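Local coordinates for protein pyridoxamine 5'-phosphate oxidase-related, FMN-binding (Mycobacterium smegmatis, PDB 3F7E) that probably binds the deazaflavin coenzyme F420 and uses it to reduce carbon-carbon double bonds, at residues M34-T46 with F94-L106. Numbering follows the deposited sequence. Where two conformers were deposited one is given.
Sequences MWFAWDGEVLRFT and FYLKLNDRYDGPL
Trp35 and Tyr102 stack face to face. In the Trp35 conformer given here, the five-membered ring lies over the tyrosine ring, with planes at 17°; the exact closeness of the two rings is doubtful. The two side chains run past each other in opposite directions, so each CB also sits over the other's ring. Trp35 CG stands beside its own backbone N, and this carries the indole along the end of helix 93-101. Its six-membered ring reaches toward Asn99 and Leu106. Asn99 OD1 takes the N-H of Leu106, and its ND2 gives to Gly104 O at 3.0 Å. The amide thus ties down the turn after the helix, where the helix ends in a Schellman motif, with Asp103 at positive phi.

The next residue is held by its backbone. Phe36 N donates to Tyr102 OH over 3.0 Å in a nearly straight bond (168°). Arg101 grips Phe36 O side-on: NE is 2.8 Å and NH2 2.9 Å from that one oxygen, which lies in the guanidinium plane. A bend at chi3 (112°) turns the guanidinium to it. NH2 also sits over one face of the Phe36 ring. Outside the segments, Tyr102 OH bonds to Leu16 O and Arg101 NH2 to Arg14 O.

Earlier in the helix, toward its N-terminal end, the contact is apolar. Leu98 CD2 meets Ala37 CB at 3.7 Å, while its CD1 touches Thr46 CG2. The rim of the Phe94 ring faces the backbone of strand 43-48, and Arg44 CB lies 3.5 Å from Phe94 CZ. Thr46 OG1 meets the edge of the Tyr95 ring and bonds to Arg116.

The helix therefore packs on the edge of the antiparallel sheet through leucine and phenylalanine. At its C-terminal end, side-chain bonds satisfy both the N-H and the carbonyl of Phe36.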
loop_
_atom_site.group_PDB
_atom_site.type_symbol
_atom_site.label_atom_id
_atom_site.label_comp_id
_atom_site.label_asym_id
_atom_site.label_seq_id
_atom_site.Cartn_x
_atom_site.Cartn_y
_atom_site.Cartn_z
HETATM N N MSE A 34 2.951 3.753 6.448
HETATM C CA MSE A 34 3.985 4.726 6.889
HETATM C C MSE A 34 3.371 6.103 7.190
HETATM O O MSE A 34 2.479 6.530 6.474
HETATM C CB MSE A 34 5.041 4.956 5.769
HETATM C CG MSE A 34 5.748 3.727 5.287
HETATM SE SE MSE A 34 6.943 3.020 6.649
HETATM C CE MSE A 34 7.861 1.724 5.568
ATOM N N TRP A 35 3.880 6.821 8.183
ATOM C CA TRP A 35 3.710 8.273 8.206
ATOM C C TRP A 35 4.557 8.876 7.084
ATOM O O TRP A 35 5.625 8.333 6.741
ATOM C CB TRP A 35 4.124 8.803 9.577
ATOM C CG TRP A 35 3.139 8.439 10.720
ATOM C CD1 TRP A 35 1.828 8.054 10.596
ATOM C CD2 TRP A 35 3.394 8.510 12.127
ATOM N NE1 TRP A 35 1.267 7.836 11.841
ATOM C CE2 TRP A 35 2.212 8.127 12.792
ATOM C CE3 TRP A 35 4.521 8.840 12.887
ATOM C CZ2 TRP A 35 2.126 8.071 14.185
ATOM C CZ3 TRP A 35 4.432 8.777 14.278
ATOM C CH2 TRP A 35 3.238 8.412 14.906
ATOM N N PHE A 36 4.090 9.994 6.525
ATOM C CA PHE A 36 4.876 10.700 5.528
ATOM C C PHE A 36 4.741 12.194 5.764
ATOM O O PHE A 36 3.765 12.664 6.386
ATOM C CB PHE A 36 4.487 10.326 4.078
ATOM C CG PHE A 36 3.098 10.743 3.697
ATOM C CD1 PHE A 36 2.033 9.898 3.924
ATOM C CD2 PHE A 36 2.836 12.001 3.165
ATOM C CE1 PHE A 36 0.737 10.279 3.607
ATOM C CE2 PHE A 36 1.554 12.397 2.853
ATOM C CZ PHE A 36 0.501 11.530 3.066
ATOM N N ALA A 37 5.675 12.953 5.200
ATOM C CA ALA A 37 5.569 14.413 5.144
ATOM C C ALA A 37 5.663 14.846 3.687
ATOM O O ALA A 37 6.449 14.295 2.943
ATOM C CB ALA A 37 6.688 15.073 5.954
ATOM N N TRP A 38 4.861 15.820 3.280
ATOM C CA TRP A 38 4.860 16.378 1.931
ATOM C C TRP A 38 5.102 17.870 2.033
ATOM O O TRP A 38 4.430 18.547 2.808
ATOM C CB TRP A 38 3.489 16.115 1.301
ATOM C CG TRP A 38 3.198 16.823 -0.005
ATOM C CD1 TRP A 38 2.266 17.834 -0.218
ATOM C CD2 TRP A 38 3.776 16.551 -1.283
ATOM N NE1 TRP A 38 2.245 18.182 -1.540
ATOM C CE2 TRP A 38 3.167 17.429 -2.217
ATOM C CE3 TRP A 38 4.769 15.668 -1.733
ATOM C CZ2 TRP A 38 3.493 17.426 -3.568
ATOM C CZ3 TRP A 38 5.099 15.669 -3.075
ATOM C CH2 TRP A 38 4.464 16.554 -3.982
ATOM N N ASP A 39 6.069 18.382 1.278
ATOM C CA ASP A 39 6.390 19.811 1.330
ATOM C C ASP A 39 5.950 20.567 0.070
ATOM O O ASP A 39 6.338 21.722 -0.106
ATOM C CB ASP A 39 7.895 20.016 1.608
ATOM C CG ASP A 39 8.777 19.613 0.457
ATOM O OD1 ASP A 39 10.006 19.787 0.616
ATOM O OD2 ASP A 39 8.243 19.145 -0.582
ATOM N N GLY A 40 5.141 19.931 -0.783
ATOM C CA GLY A 40 4.711 20.504 -2.074
ATOM C C GLY A 40 5.549 20.025 -3.254
ATOM O O GLY A 40 5.170 20.221 -4.421
ATOM N N GLU A 41 6.690 19.407 -2.951
ATOM C CA GLU A 41 7.624 18.933 -3.983
ATOM C C GLU A 41 8.084 17.480 -3.784
ATOM O O GLU A 41 8.112 16.715 -4.727
ATOM C CB GLU A 41 8.826 19.862 -4.068
ATOM C CG GLU A 41 8.365 21.300 -4.365
ATOM C CD GLU A 41 9.467 22.271 -4.565
ATOM O OE1 GLU A 41 10.654 21.869 -4.513
ATOM O OE2 GLU A 41 9.123 23.457 -4.793
ATOM N N VAL A 42 8.430 17.123 -2.551
ATOM C CA VAL A 42 8.924 15.777 -2.250
ATOM C C VAL A 42 8.208 15.211 -1.033
ATOM O O VAL A 42 7.701 15.939 -0.171
ATOM C CB VAL A 42 10.474 15.755 -2.053
ATOM C CG1 VAL A 42 11.196 16.141 -3.341
ATOM C CG2 VAL A 42 10.920 16.568 -0.862
ATOM N N LEU A 43 8.167 13.885 -0.991
ATOM C CA LEU A 43 7.696 13.111 0.174
ATOM C C LEU A 43 8.901 12.719 1.014
ATOM O O LEU A 43 9.960 12.381 0.468
ATOM C CB LEU A 43 7.010 11.817 -0.300
ATOM C CG LEU A 43 5.676 12.028 -1.035
ATOM C CD1 LEU A 43 5.317 10.797 -1.896
ATOM C CD2 LEU A 43 4.543 12.380 -0.055
ATOM N N ARG A 44 8.747 12.746 2.335
ATOM C CA ARG A 44 9.806 12.281 3.238
ATOM C C ARG A 44 9.248 11.232 4.202
ATOM O O ARG A 44 8.109 11.375 4.698
ATOM C CB ARG A 44 10.399 13.458 4.019
ATOM C CG ARG A 44 11.240 14.372 3.164
ATOM C CD ARG A 44 11.810 15.548 4.005
ATOM N NE ARG A 44 12.810 16.338 3.276
ATOM C CZ ARG A 44 12.510 17.348 2.468
ATOM N NH1 ARG A 44 11.248 17.732 2.307
ATOM N NH2 ARG A 44 13.475 17.972 1.818
ATOM N N PHE A 45 10.074 10.211 4.462
ATOM C CA PHE A 45 9.744 9.093 5.353
ATOM C C PHE A 45 10.867 8.881 6.358
ATOM O O PHE A 45 12.012 9.211 6.077
ATOM C CB PHE A 45 9.586 7.792 4.546
ATOM C CG PHE A 45 8.606 7.902 3.408
ATOM C CD1 PHE A 45 9.003 8.380 2.137
ATOM C CD2 PHE A 45 7.277 7.552 3.601
ATOM C CE1 PHE A 45 8.085 8.481 1.103
ATOM C CE2 PHE A 45 6.364 7.649 2.579
ATOM C CZ PHE A 45 6.759 8.123 1.327
ATOM N N THR A 46 10.532 8.276 7.506
ATOM C CA THR A 46 11.532 7.870 8.468
ATOM C C THR A 46 11.767 6.366 8.306
ATOM O O THR A 46 10.827 5.583 8.223
ATOM C CB THR A 46 11.140 8.223 9.931
ATOM O OG1 THR A 46 12.153 7.757 10.825
ATOM C CG2 THR A 46 9.787 7.612 10.354
ATOM N N PHE A 94 13.743 14.218 12.876
ATOM C CA PHE A 94 12.783 14.124 11.798
ATOM C C PHE A 94 11.656 13.154 12.183
ATOM O O PHE A 94 10.470 13.426 11.953
ATOM C CB PHE A 94 13.418 13.736 10.448
ATOM C CG PHE A 94 12.385 13.527 9.391
ATOM C CD1 PHE A 94 11.752 14.602 8.787
ATOM C CD2 PHE A 94 11.962 12.246 9.082
ATOM C CE1 PHE A 94 10.734 14.389 7.830
ATOM C CE2 PHE A 94 10.979 12.032 8.151
ATOM C CZ PHE A 94 10.337 13.100 7.528
ATOM N N TYR A 95 12.032 12.000 12.741
ATOM C CA TYR A 95 11.041 11.064 13.274
ATOM C C TYR A 95 10.037 11.802 14.188
ATOM O O TYR A 95 8.814 11.579 14.111
ATOM C CB TYR A 95 11.795 9.951 14.018
ATOM C CG TYR A 95 10.964 8.924 14.768
ATOM C CD1 TYR A 95 10.366 9.228 15.986
ATOM C CD2 TYR A 95 10.823 7.628 14.271
ATOM C CE1 TYR A 95 9.625 8.255 16.684
ATOM C CE2 TYR A 95 10.090 6.667 14.942
ATOM C CZ TYR A 95 9.490 6.986 16.145
ATOM O OH TYR A 95 8.765 6.015 16.808
ATOM N N LEU A 96 10.536 12.669 15.071
ATOM C CA LEU A 96 9.644 13.381 15.988
ATOM C C LEU A 96 8.769 14.418 15.288
ATOM O O LEU A 96 7.622 14.618 15.688
ATOM C CB LEU A 96 10.444 14.027 17.114
ATOM C CG LEU A 96 11.056 13.067 18.130
ATOM C CD1 LEU A 96 11.756 13.859 19.228
ATOM C CD2 LEU A 96 9.966 12.167 18.751
ATOM N N LYS A 97 9.283 15.075 14.248
ATOM C CA LYS A 97 8.416 15.937 13.437
ATOM C C LYS A 97 7.252 15.185 12.777
ATOM O O LYS A 97 6.130 15.709 12.712
ATOM C CB LYS A 97 9.234 16.646 12.374
ATOM C CG LYS A 97 10.153 17.725 12.902
ATOM C CD LYS A 97 10.845 18.440 11.734
ATOM C CE LYS A 97 11.789 19.518 12.219
ATOM N NZ LYS A 97 11.022 20.662 12.743
ATOM N N LEU A 98 7.513 13.969 12.282
ATOM C CA LEU A 98 6.433 13.142 11.690
ATOM C C LEU A 98 5.422 12.774 12.764
ATOM O O LEU A 98 4.219 12.922 12.572
ATOM C CB LEU A 98 6.949 11.866 10.978
ATOM C CG LEU A 98 7.572 12.055 9.608
ATOM C CD1 LEU A 98 7.967 10.676 9.139
ATOM C CD2 LEU A 98 6.500 12.601 8.737
ATOM N N ASN A 99 5.895 12.356 13.935
ATOM C CA ASN A 99 4.972 12.054 15.024
ATOM C C ASN A 99 4.088 13.253 15.351
ATOM O O ASN A 99 2.863 13.114 15.537
ATOM C CB ASN A 99 5.708 11.620 16.276
ATOM C CG ASN A 99 4.751 11.300 17.384
ATOM O OD1 ASN A 99 4.061 10.286 17.325
ATOM N ND2 ASN A 99 4.638 12.201 18.356
ATOM N N ASP A 100 4.701 14.436 15.389
ATOM C CA ASP A 100 3.957 15.664 15.665
ATOM C C ASP A 100 2.898 15.932 14.588
ATOM O O ASP A 100 1.766 16.332 14.918
ATOM C CB ASP A 100 4.917 16.833 15.771
ATOM C CG ASP A 100 4.271 18.068 16.370
ATOM O OD1 ASP A 100 3.606 17.971 17.426
ATOM O OD2 ASP A 100 4.446 19.137 15.771
ATOM N N ARG A 101 3.255 15.745 13.315
ATOM C CA ARG A 101 2.325 15.923 12.193
ATOM C C ARG A 101 1.062 15.055 12.356
ATOM O O ARG A 101 -0.035 15.424 11.927
ATOM C CB ARG A 101 3.025 15.598 10.857
ATOM C CG ARG A 101 2.191 15.958 9.645
ATOM C CD ARG A 101 2.956 15.930 8.349
ATOM N NE ARG A 101 2.499 14.848 7.501
ATOM C CZ ARG A 101 1.285 14.737 6.959
ATOM N NH1 ARG A 101 0.335 15.642 7.184
ATOM N NH2 ARG A 101 1.016 13.693 6.205
ATOM N N TYR A 102 1.243 13.889 12.973
ATOM C CA TYR A 102 0.171 12.919 13.145
ATOM C C TYR A 102 -0.461 12.981 14.536
ATOM O O TYR A 102 -1.336 12.150 14.855
ATOM C CB TYR A 102 0.710 11.506 12.866
ATOM C CG TYR A 102 0.860 11.259 11.376
ATOM C CD1 TYR A 102 1.958 11.773 10.663
ATOM C CD2 TYR A 102 -0.111 10.561 10.675
ATOM C CE1 TYR A 102 2.065 11.593 9.284
ATOM C CE2 TYR A 102 -0.009 10.349 9.293
ATOM C CZ TYR A 102 1.086 10.878 8.607
ATOM O OH TYR A 102 1.221 10.700 7.238
ATOM N N ASP A 103 0.008 13.921 15.371
ATOM C CA ASP A 103 -0.377 13.982 16.790
ATOM C C ASP A 103 -0.289 12.605 17.464
ATOM O O ASP A 103 -1.183 12.178 18.218
ATOM C CB ASP A 103 -1.750 14.642 16.945
ATOM C CG ASP A 103 -1.705 16.122 16.653
ATOM O OD1 ASP A 103 -1.085 16.873 17.438
ATOM O OD2 ASP A 103 -2.294 16.535 15.639
ATOM N N GLY A 104 0.823 11.930 17.186
ATOM C CA GLY A 104 1.048 10.568 17.633
ATOM C C GLY A 104 1.605 10.477 19.036
ATOM O O GLY A 104 2.003 11.491 19.633
ATOM N N PRO A 105 1.650 9.248 19.564
ATOM C CA PRO A 105 2.168 9.012 20.908
ATOM C C PRO A 105 3.696 8.918 21.007
ATOM O O PRO A 105 4.235 8.896 22.124
ATOM C CB PRO A 105 1.505 7.682 21.318
ATOM C CG PRO A 105 1.083 7.028 20.061
ATOM C CD PRO A 105 1.139 8.014 18.937
ATOM N N LEU A 106 4.374 8.876 19.853
ATOM C CA LEU A 106 5.833 8.680 19.758
ATOM C C LEU A 106 6.589 9.991 19.917
ATOM O O LEU A 106 7.243 10.459 18.983
ATOM C CB LEU A 106 6.209 8.062 18.404
ATOM C CG LEU A 106 5.711 6.674 18.016
ATOM C CD1 LEU A 106 6.004 6.403 16.545
ATOM C CD2 LEU A 106 6.329 5.594 18.911
#